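Local coordinates for protein minor pilin subunit PapF (Escherichia coli, PDB 2W07) that serves as a minor subunit of P pili, the surface filaments that enable the bacterium to colonise the epithelium of specific host organs, at residues Leu74-Ile83 against Leu132-Ala141; Val61-Asn72 against Lys89-Leu97. The protein carries 1 engineered substitution. All coordinates share one frame; numbering follows the deposited sequence.

Interaction 1 of 2, residues Leu74-Ile83 against Leu132-Ala141; sequences LATNITHFGI and LNGGDFRTTA
F81 and F137 form the dense part of this contact. F81 CE2 rests over one face of the F137 ring, 3.4 Å from F137 CD2, and the two planes meet obliquely at 56°. F137 CG lies between its own backbone N and carbonyl carbon (chi1 79°), which puts the ring against F81 and I83, while I78 CD1 packs on F137 CB at 3.5 Å; I83 CD1 comes within 3.6 Å of F137 CE1. Farther along, L74 CD1 presses on A141 CB, a tight 3.5 Å. T139 OG1 gives its proton to A75 O at 2.8 Å, nearly in line with the carbonyl. T76 OG1 takes the I78 N-H in an ST turn and donates to F81 O at 2.7 Å, bracing the type II turn from I78 to F81. The solvent side is looser: N133 ND2 reaches T79 OG1 through a weak 3.4 Å bond, and N77 N to R138 O is weak too. Around the contact, F27 and H34 add rings, G82 pairs with F125 of strand 116-126, and R138-A141 run parallel to a strand of another protein, consistent with donor-strand complementation by a pilus chaperone.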
loop_
_atom_site.group_PDB
_atom_site.type_symbol
_atom_site.label_atom_id
_atom_site.label_comp_id
_atom_site.label_asym_id
_atom_site.label_seq_id
_atom_site.Cartn_x
_atom_site.Cartn_y
_atom_site.Cartn_z
ATOM N N LEU B 74 -6.655 19.935 2.195
ATOM C CA LEU B 74 -7.333 19.564 0.965
ATOM C C LEU B 74 -8.244 20.700 0.541
ATOM O O LEU B 74 -8.864 21.352 1.377
ATOM C CB LEU B 74 -8.189 18.316 1.186
ATOM C CG LEU B 74 -7.498 17.005 1.554
ATOM C CD1 LEU B 74 -8.540 15.986 1.993
ATOM C CD2 LEU B 74 -6.711 16.501 0.354
ATOM N N ALA B 75 -8.328 20.940 -0.759
ATOM C CA ALA B 75 -9.205 21.980 -1.264
ATOM C C ALA B 75 -10.596 21.366 -1.285
ATOM O O ALA B 75 -10.743 20.143 -1.235
ATOM C CB ALA B 75 -8.782 22.391 -2.675
ATOM N N THR B 76 -11.619 22.208 -1.334
ATOM C CA THR B 76 -12.992 21.722 -1.379
ATOM C C THR B 76 -13.648 22.332 -2.610
ATOM O O THR B 76 -12.958 22.862 -3.478
ATOM C CB THR B 76 -13.779 22.153 -0.135
ATOM O OG1 THR B 76 -13.967 23.574 -0.160
ATOM C CG2 THR B 76 -13.029 21.757 1.132
ATOM N N ASN B 77 -14.974 22.255 -2.688
ATOM C CA ASN B 77 -15.692 22.827 -3.821
ATOM C C ASN B 77 -16.084 24.261 -3.488
ATOM O O ASN B 77 -17.067 24.794 -4.004
ATOM C CB ASN B 77 -16.932 21.987 -4.158
ATOM C CG ASN B 77 -17.936 21.932 -3.021
ATOM O OD1 ASN B 77 -17.590 21.620 -1.882
ATOM N ND2 ASN B 77 -19.194 22.224 -3.332
ATOM N N ILE B 78 -15.297 24.873 -2.608
ATOM C CA ILE B 78 -15.503 26.253 -2.184
ATOM C C ILE B 78 -14.146 26.942 -2.176
ATOM O O ILE B 78 -13.223 26.502 -1.492
ATOM C CB ILE B 78 -16.103 26.336 -0.766
ATOM C CG1 ILE B 78 -17.504 25.727 -0.754
ATOM C CG2 ILE B 78 -16.158 27.786 -0.308
ATOM C CD1 ILE B 78 -18.242 25.897 0.567
ATOM N N THR B 79 -14.020 28.016 -2.947
ATOM C CA THR B 79 -12.761 28.746 -3.023
ATOM C C THR B 79 -12.384 29.264 -1.634
ATOM O O THR B 79 -13.252 29.684 -0.868
ATOM C CB THR B 79 -12.872 29.946 -3.983
ATOM O OG1 THR B 79 -13.734 29.608 -5.079
ATOM C CG2 THR B 79 -11.489 30.321 -4.530
ATOM N N HIS B 80 -11.092 29.223 -1.318
ATOM C CA HIS B 80 -10.581 29.692 -0.029
ATOM C C HIS B 80 -11.038 28.870 1.175
ATOM O O HIS B 80 -10.835 29.271 2.323
ATOM C CB HIS B 80 -10.950 31.164 0.191
ATOM C CG HIS B 80 -10.252 32.104 -0.741
ATOM N ND1 HIS B 80 -8.878 32.174 -0.836
ATOM C CD2 HIS B 80 -10.738 33.002 -1.629
ATOM C CE1 HIS B 80 -8.548 33.075 -1.745
ATOM N NE2 HIS B 80 -9.657 33.591 -2.241
ATOM N N PHE B 81 -11.652 27.721 0.918
ATOM C CA PHE B 81 -12.118 26.862 1.998
ATOM C C PHE B 81 -11.593 25.439 1.814
ATOM O O PHE B 81 -11.742 24.844 0.746
ATOM C CB PHE B 81 -13.640 26.840 2.032
ATOM C CG PHE B 81 -14.200 25.989 3.131
ATOM C CD1 PHE B 81 -14.241 26.459 4.435
ATOM C CD2 PHE B 81 -14.649 24.702 2.868
ATOM C CE1 PHE B 81 -14.719 25.657 5.462
ATOM C CE2 PHE B 81 -15.127 23.894 3.888
ATOM C CZ PHE B 81 -15.161 24.373 5.187
ATOM N N GLY B 82 -10.978 24.891 2.854
ATOM C CA GLY B 82 -10.450 23.545 2.749
ATOM C C GLY B 82 -10.561 22.744 4.026
ATOM O O GLY B 82 -11.066 23.225 5.043
ATOM N N ILE B 83 -10.093 21.503 3.967
ATOM C CA ILE B 83 -10.121 20.615 5.121
ATOM C C ILE B 83 -8.690 20.233 5.466
ATOM O O ILE B 83 -7.991 19.640 4.647
ATOM C CB ILE B 83 -10.920 19.329 4.825
ATOM C CG1 ILE B 83 -12.343 19.684 4.385
ATOM C CG2 ILE B 83 -10.947 18.434 6.059
ATOM C CD1 ILE B 83 -13.166 20.387 5.445
ATOM N N LEU B 132 -17.571 33.728 1.054
ATOM C CA LEU B 132 -17.292 32.420 0.476
ATOM C C LEU B 132 -18.484 32.000 -0.374
ATOM O O LEU B 132 -19.619 31.976 0.104
ATOM C CB LEU B 132 -17.063 31.377 1.575
ATOM C CG LEU B 132 -15.829 31.519 2.469
ATOM C CD1 LEU B 132 -15.821 30.392 3.495
ATOM C CD2 LEU B 132 -14.567 31.487 1.625
ATOM N N ASN B 133 -18.219 31.678 -1.636
ATOM C CA ASN B 133 -19.266 31.258 -2.554
ATOM C C ASN B 133 -19.678 29.810 -2.310
ATOM O O ASN B 133 -19.198 28.896 -2.978
ATOM C CB ASN B 133 -18.798 31.433 -4.004
ATOM C CG ASN B 133 -17.462 30.760 -4.278
ATOM O OD1 ASN B 133 -17.324 29.547 -4.146
ATOM N ND2 ASN B 133 -16.471 31.553 -4.666
ATOM N N GLY B 134 -20.569 29.605 -1.344
ATOM C CA GLY B 134 -21.026 28.260 -1.050
ATOM C C GLY B 134 -21.364 28.026 0.407
ATOM O O GLY B 134 -20.591 28.379 1.298
ATOM N N GLY B 135 -22.529 27.429 0.644
ATOM C CA GLY B 135 -22.962 27.138 1.999
ATOM C C GLY B 135 -22.722 25.672 2.294
ATOM O O GLY B 135 -22.642 25.257 3.451
ATOM N N ASP B 136 -22.614 24.888 1.225
ATOM C CA ASP B 136 -22.365 23.454 1.316
ATOM C C ASP B 136 -21.006 23.176 0.699
ATOM O O ASP B 136 -20.580 23.884 -0.216
ATOM C CB ASP B 136 -23.430 22.664 0.547
ATOM C CG ASP B 136 -24.744 22.577 1.290
ATOM O OD1 ASP B 136 -24.753 22.050 2.423
ATOM O OD2 ASP B 136 -25.773 23.027 0.740
ATOM N N PHE B 137 -20.327 22.146 1.194
ATOM C CA PHE B 137 -19.016 21.791 0.668
ATOM C C PHE B 137 -18.796 20.290 0.730
ATOM O O PHE B 137 -19.382 19.597 1.557
ATOM C CB PHE B 137 -17.907 22.496 1.462
ATOM C CG PHE B 137 -17.593 21.843 2.783
ATOM C CD1 PHE B 137 -16.795 20.702 2.839
ATOM C CD2 PHE B 137 -18.117 22.349 3.966
ATOM C CE1 PHE B 137 -16.526 20.075 4.055
ATOM C CE2 PHE B 137 -17.852 21.729 5.187
ATOM C CZ PHE B 137 -17.056 20.589 5.230
ATOM N N ARG B 138 -17.939 19.804 -0.155
ATOM C CA ARG B 138 -17.594 18.396 -0.210
ATOM C C ARG B 138 -16.247 18.254 -0.900
ATOM O O ARG B 138 -15.912 19.027 -1.798
ATOM C CB ARG B 138 -18.675 17.596 -0.950
ATOM C CG ARG B 138 -19.298 18.298 -2.144
ATOM C CD ARG B 138 -20.511 17.526 -2.656
ATOM N NE ARG B 138 -21.437 17.188 -1.575
ATOM C CZ ARG B 138 -22.612 16.588 -1.747
ATOM N NH1 ARG B 138 -23.022 16.256 -2.964
ATOM N NH2 ARG B 138 -23.382 16.321 -0.701
ATOM N N THR B 139 -15.468 17.275 -0.461
ATOM C CA THR B 139 -14.156 17.041 -1.035
ATOM C C THR B 139 -13.822 15.565 -0.920
ATOM O O THR B 139 -14.490 14.824 -0.193
ATOM C CB THR B 139 -13.089 17.887 -0.312
ATOM O OG1 THR B 139 -11.798 17.609 -0.865
ATOM C CG2 THR B 139 -13.090 17.586 1.172
ATOM N N THR B 140 -12.798 15.135 -1.649
ATOM C CA THR B 140 -12.394 13.735 -1.632
ATOM C C THR B 140 -10.879 13.577 -1.563
ATOM O O THR B 140 -10.128 14.298 -2.229
ATOM C CB THR B 140 -12.887 12.992 -2.890
ATOM O OG1 THR B 140 -14.211 13.429 -3.224
ATOM C CG2 THR B 140 -12.923 11.496 -2.631
ATOM N N ALA B 141 -10.443 12.627 -0.748
ATOM C CA ALA B 141 -9.029 12.334 -0.581
ATOM C C ALA B 141 -8.824 10.841 -0.823
ATOM O O ALA B 141 -9.721 10.035 -0.572
ATOM C CB ALA B 141 -8.580 12.700 0.834
#

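Interaction 2 of 2, residues Val61-Asn72 against Lys89-Leu97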
loop_
_atom_site.group_PDB
_atom_site.type_symbol
_atom_site.label_atom_id
_atom_site.label_comp_id
_atom_site.label_asym_id
_atom_site.label_seq_id
_atom_site.Cartn_x
_atom_site.Cartn_y
_atom_site.Cartn_z
ATOM N N VAL B 61 -1.885 9.572 2.028
ATOM C CA VAL B 61 -3.107 10.297 1.712
ATOM C C VAL B 61 -2.804 11.391 0.701
ATOM O O VAL B 61 -1.896 12.203 0.908
ATOM C CB VAL B 61 -3.697 10.949 2.973
ATOM C CG1 VAL B 61 -4.998 11.664 2.623
ATOM C CG2 VAL B 61 -3.918 9.892 4.051
ATOM N N THR B 62 -3.566 11.421 -0.387
ATOM C CA THR B 62 -3.356 12.428 -1.416
ATOM C C THR B 62 -4.673 13.031 -1.909
ATOM O O THR B 62 -5.753 12.507 -1.639
ATOM C CB THR B 62 -2.587 11.836 -2.615
ATOM O OG1 THR B 62 -3.366 10.794 -3.215
ATOM C CG2 THR B 62 -1.255 11.248 -2.154
ATOM N N GLY B 63 -4.570 14.142 -2.631
ATOM C CA GLY B 63 -5.753 14.801 -3.152
ATOM C C GLY B 63 -5.452 16.226 -3.573
ATOM O O GLY B 63 -4.309 16.671 -3.494
ATOM N N ASN B 64 -6.478 16.940 -4.027
ATOM C CA ASN B 64 -6.317 18.325 -4.455
ATOM C C ASN B 64 -6.029 19.207 -3.249
ATOM O O ASN B 64 -6.690 19.096 -2.217
ATOM C CB ASN B 64 -7.585 18.814 -5.149
ATOM C CG ASN B 64 -8.014 17.904 -6.274
ATOM O OD1 ASN B 64 -7.212 17.559 -7.147
ATOM N ND2 ASN B 64 -9.283 17.507 -6.266
ATOM N N THR B 65 -5.041 20.081 -3.385
ATOM C CA THR B 65 -4.655 20.980 -2.306
ATOM C C THR B 65 -4.898 22.430 -2.703
ATOM O O THR B 65 -4.962 22.747 -3.892
ATOM C CB THR B 65 -3.162 20.811 -1.961
ATOM O OG1 THR B 65 -2.376 21.007 -3.141
ATOM C CG2 THR B 65 -2.896 19.422 -1.420
ATOM N N MET B 66 -5.053 23.303 -1.708
ATOM C CA MET B 66 -5.261 24.723 -1.984
ATOM C C MET B 66 -3.884 25.340 -2.141
ATOM O O MET B 66 -2.881 24.732 -1.760
ATOM C CB MET B 66 -5.971 25.433 -0.823
ATOM C CG MET B 66 -7.332 24.881 -0.432
ATOM S SD MET B 66 -8.224 26.051 0.636
ATOM C CE MET B 66 -7.134 26.115 2.060
ATOM N N GLY B 67 -3.832 26.547 -2.694
ATOM C CA GLY B 67 -2.552 27.214 -2.844
ATOM C C GLY B 67 -1.993 27.518 -1.465
ATOM O O GLY B 67 -2.616 27.202 -0.454
ATOM N N GLY B 68 -0.817 28.126 -1.414
ATOM C CA GLY B 68 -0.229 28.452 -0.129
ATOM C C GLY B 68 0.872 27.504 0.307
ATOM O O GLY B 68 1.274 26.607 -0.436
ATOM N N GLY B 69 1.351 27.695 1.531
ATOM C CA GLY B 69 2.421 26.860 2.035
ATOM C C GLY B 69 2.002 25.717 2.933
ATOM O O GLY B 69 2.862 25.044 3.486
ATOM N N GLN B 70 0.700 25.491 3.094
ATOM C CA GLN B 70 0.239 24.397 3.949
ATOM C C GLN B 70 0.441 23.067 3.221
ATOM O O GLN B 70 0.276 22.988 2.004
ATOM C CB GLN B 70 -1.235 24.590 4.324
ATOM C CG GLN B 70 -1.507 25.878 5.101
ATOM C CD GLN B 70 -1.392 27.126 4.238
ATOM O OE1 GLN B 70 -1.049 28.208 4.725
ATOM N NE2 GLN B 70 -1.690 26.984 2.950
ATOM N N ASN B 71 0.800 22.026 3.966
ATOM C CA ASN B 71 1.053 20.720 3.364
ATOM C C ASN B 71 0.148 19.616 3.892
ATOM O O ASN B 71 0.479 18.431 3.784
ATOM C CB ASN B 71 2.510 20.328 3.597
ATOM C CG ASN B 71 2.836 20.169 5.068
ATOM O OD1 ASN B 71 2.226 20.819 5.923
ATOM N ND2 ASN B 71 3.808 19.314 5.375
ATOM N N ASN B 72 -0.997 19.994 4.449
ATOM C CA ASN B 72 -1.915 19.009 5.000
ATOM C C ASN B 72 -3.350 19.474 4.835
ATOM O O ASN B 72 -4.232 19.091 5.611
ATOM C CB ASN B 72 -1.617 18.808 6.485
ATOM C CG ASN B 72 -1.932 20.042 7.310
ATOM O OD1 ASN B 72 -1.560 21.158 6.945
ATOM N ND2 ASN B 72 -2.616 19.847 8.432
ATOM N N LYS B 89 -5.973 11.449 17.023
ATOM C CA LYS B 89 -7.002 12.329 17.566
ATOM C C LYS B 89 -6.339 13.586 18.112
ATOM O O LYS B 89 -5.487 13.515 18.998
ATOM C CB LYS B 89 -7.773 11.621 18.674
ATOM N N GLY B 90 -6.726 14.737 17.575
ATOM C CA GLY B 90 -6.143 15.982 18.028
ATOM C C GLY B 90 -5.507 16.772 16.906
ATOM O O GLY B 90 -4.961 16.207 15.958
ATOM N N MET B 91 -5.568 18.092 17.026
ATOM C CA MET B 91 -5.013 18.988 16.021
ATOM C C MET B 91 -3.519 19.249 16.238
ATOM O O MET B 91 -2.982 20.252 15.766
ATOM C CB MET B 91 -5.789 20.308 16.040
ATOM C CG MET B 91 -5.694 21.109 14.761
ATOM S SD MET B 91 -6.860 22.477 14.741
ATOM C CE MET B 91 -8.423 21.589 14.943
ATOM N N SER B 92 -2.847 18.339 16.938
ATOM C CA SER B 92 -1.423 18.496 17.214
ATOM C C SER B 92 -0.528 18.174 16.014
ATOM O O SER B 92 -0.133 19.073 15.273
ATOM C CB SER B 92 -1.019 17.635 18.417
ATOM O OG SER B 92 -1.400 16.282 18.245
ATOM N N THR B 93 -0.203 16.899 15.824
ATOM C CA THR B 93 0.649 16.495 14.708
ATOM C C THR B 93 -0.116 16.479 13.387
ATOM O O THR B 93 -1.169 15.851 13.277
ATOM C CB THR B 93 1.254 15.101 14.949
ATOM O OG1 THR B 93 1.889 14.647 13.750
ATOM C CG2 THR B 93 0.176 14.114 15.364
ATOM N N PRO B 94 0.413 17.167 12.361
ATOM C CA PRO B 94 -0.227 17.233 11.044
ATOM C C PRO B 94 -0.094 15.949 10.233
ATOM O O PRO B 94 0.736 15.095 10.535
ATOM C CB PRO B 94 0.491 18.400 10.381
ATOM C CG PRO B 94 1.885 18.239 10.895
ATOM C CD PRO B 94 1.657 17.960 12.374
ATOM N N LEU B 95 -0.924 15.826 9.202
ATOM C CA LEU B 95 -0.907 14.664 8.320
ATOM C C LEU B 95 -0.626 15.109 6.891
ATOM O O LEU B 95 -1.547 15.414 6.135
ATOM C CB LEU B 95 -2.249 13.930 8.380
ATOM C CG LEU B 95 -2.454 12.784 7.385
ATOM C CD1 LEU B 95 -1.313 11.786 7.488
ATOM C CD2 LEU B 95 -3.783 12.107 7.669
ATOM N N THR B 96 0.655 15.142 6.533
ATOM C CA THR B 96 1.092 15.553 5.200
ATOM C C THR B 96 0.376 14.791 4.093
ATOM O O THR B 96 0.234 13.570 4.158
ATOM C CB THR B 96 2.609 15.343 5.026
ATOM O OG1 THR B 96 3.313 16.092 6.024
ATOM C CG2 THR B 96 3.058 15.799 3.642
ATOM N N LEU B 97 -0.062 15.524 3.074
ATOM C CA LEU B 97 -0.768 14.935 1.945
ATOM C C LEU B 97 0.190 14.335 0.922
ATOM O O LEU B 97 1.166 14.970 0.529
ATOM C CB LEU B 97 -1.651 15.993 1.277
ATOM C CG LEU B 97 -2.851 16.460 2.106
ATOM C CD1 LEU B 97 -3.537 17.636 1.435
ATOM C CD2 LEU B 97 -3.821 15.297 2.273
#
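L97 meets 61-72 with both of its methyl branches. CG stands anti to the carbonyl carbon (chi1 -69°) and, with chi2 extended, the fork opens to set CD1 beside T65 and CD2 beside V61. CD1 slides past T65, whose side chain runs the other way, and touches T65 CG2 at 3.4 Å, closer than usual for two methyls; CD2 lies against V61 CG1 at 3.8 Å. T65 holds its OG1 between the backbone N and the carbonyl carbon (chi1 56°), an arrangement that leaves CG2 to face the leucine. On V61 the branches divide the work: CG1 serves L97, while CG2 approaches L95 CD2 at 4.2 Å.

The backbone of L97 is also held at its N-H. L97 N donates to N71 O at 3.0 Å with a fairly straight 161° angle, and the same oxygen receives a CA-H...O contact from T96 CA at 3.3 Å. Beside it N71 ND2 and T96 OG1 come close, but the angle is too poor for a hydrogen bond. N72 has nearly the same side-chain shape as N71, but its amide meets different neighbours: ND2 passes P94 CB at 3.9 Å and bonds to L85 O, while N72 CB sits 3.4 Å from L95 O.

Strand 81-87 backs part of this contact. V61 and L97 both pack on L85, N72 and L95 bond to the L85 backbone, and L95 reaches across to F120 of strand 116-126; T62 of strand 57-62 pairs with S142 of strand 138-147.

In the fold
Interactions 1 and 2 are both partly buried, but their chemistry differs. Interaction 1 has an aromatic centre and several side-chain hydrogen bonds, and its strand 138-147 carries the sheet on into another protein chain. Interaction 2, nearer the centre of the chain, relies on aliphatic packing and one backbone bond, and no other chain of the assembly touches it. They share a sheet, since strands 57-62 and 138-147 are antiparallel neighbours, and they also meet directly: A75 N probably bonds to N64 O, L74 packs on L97, and M66 lies against A75 and F81. Their segments alternate along the chain, tying both into one pilin domain.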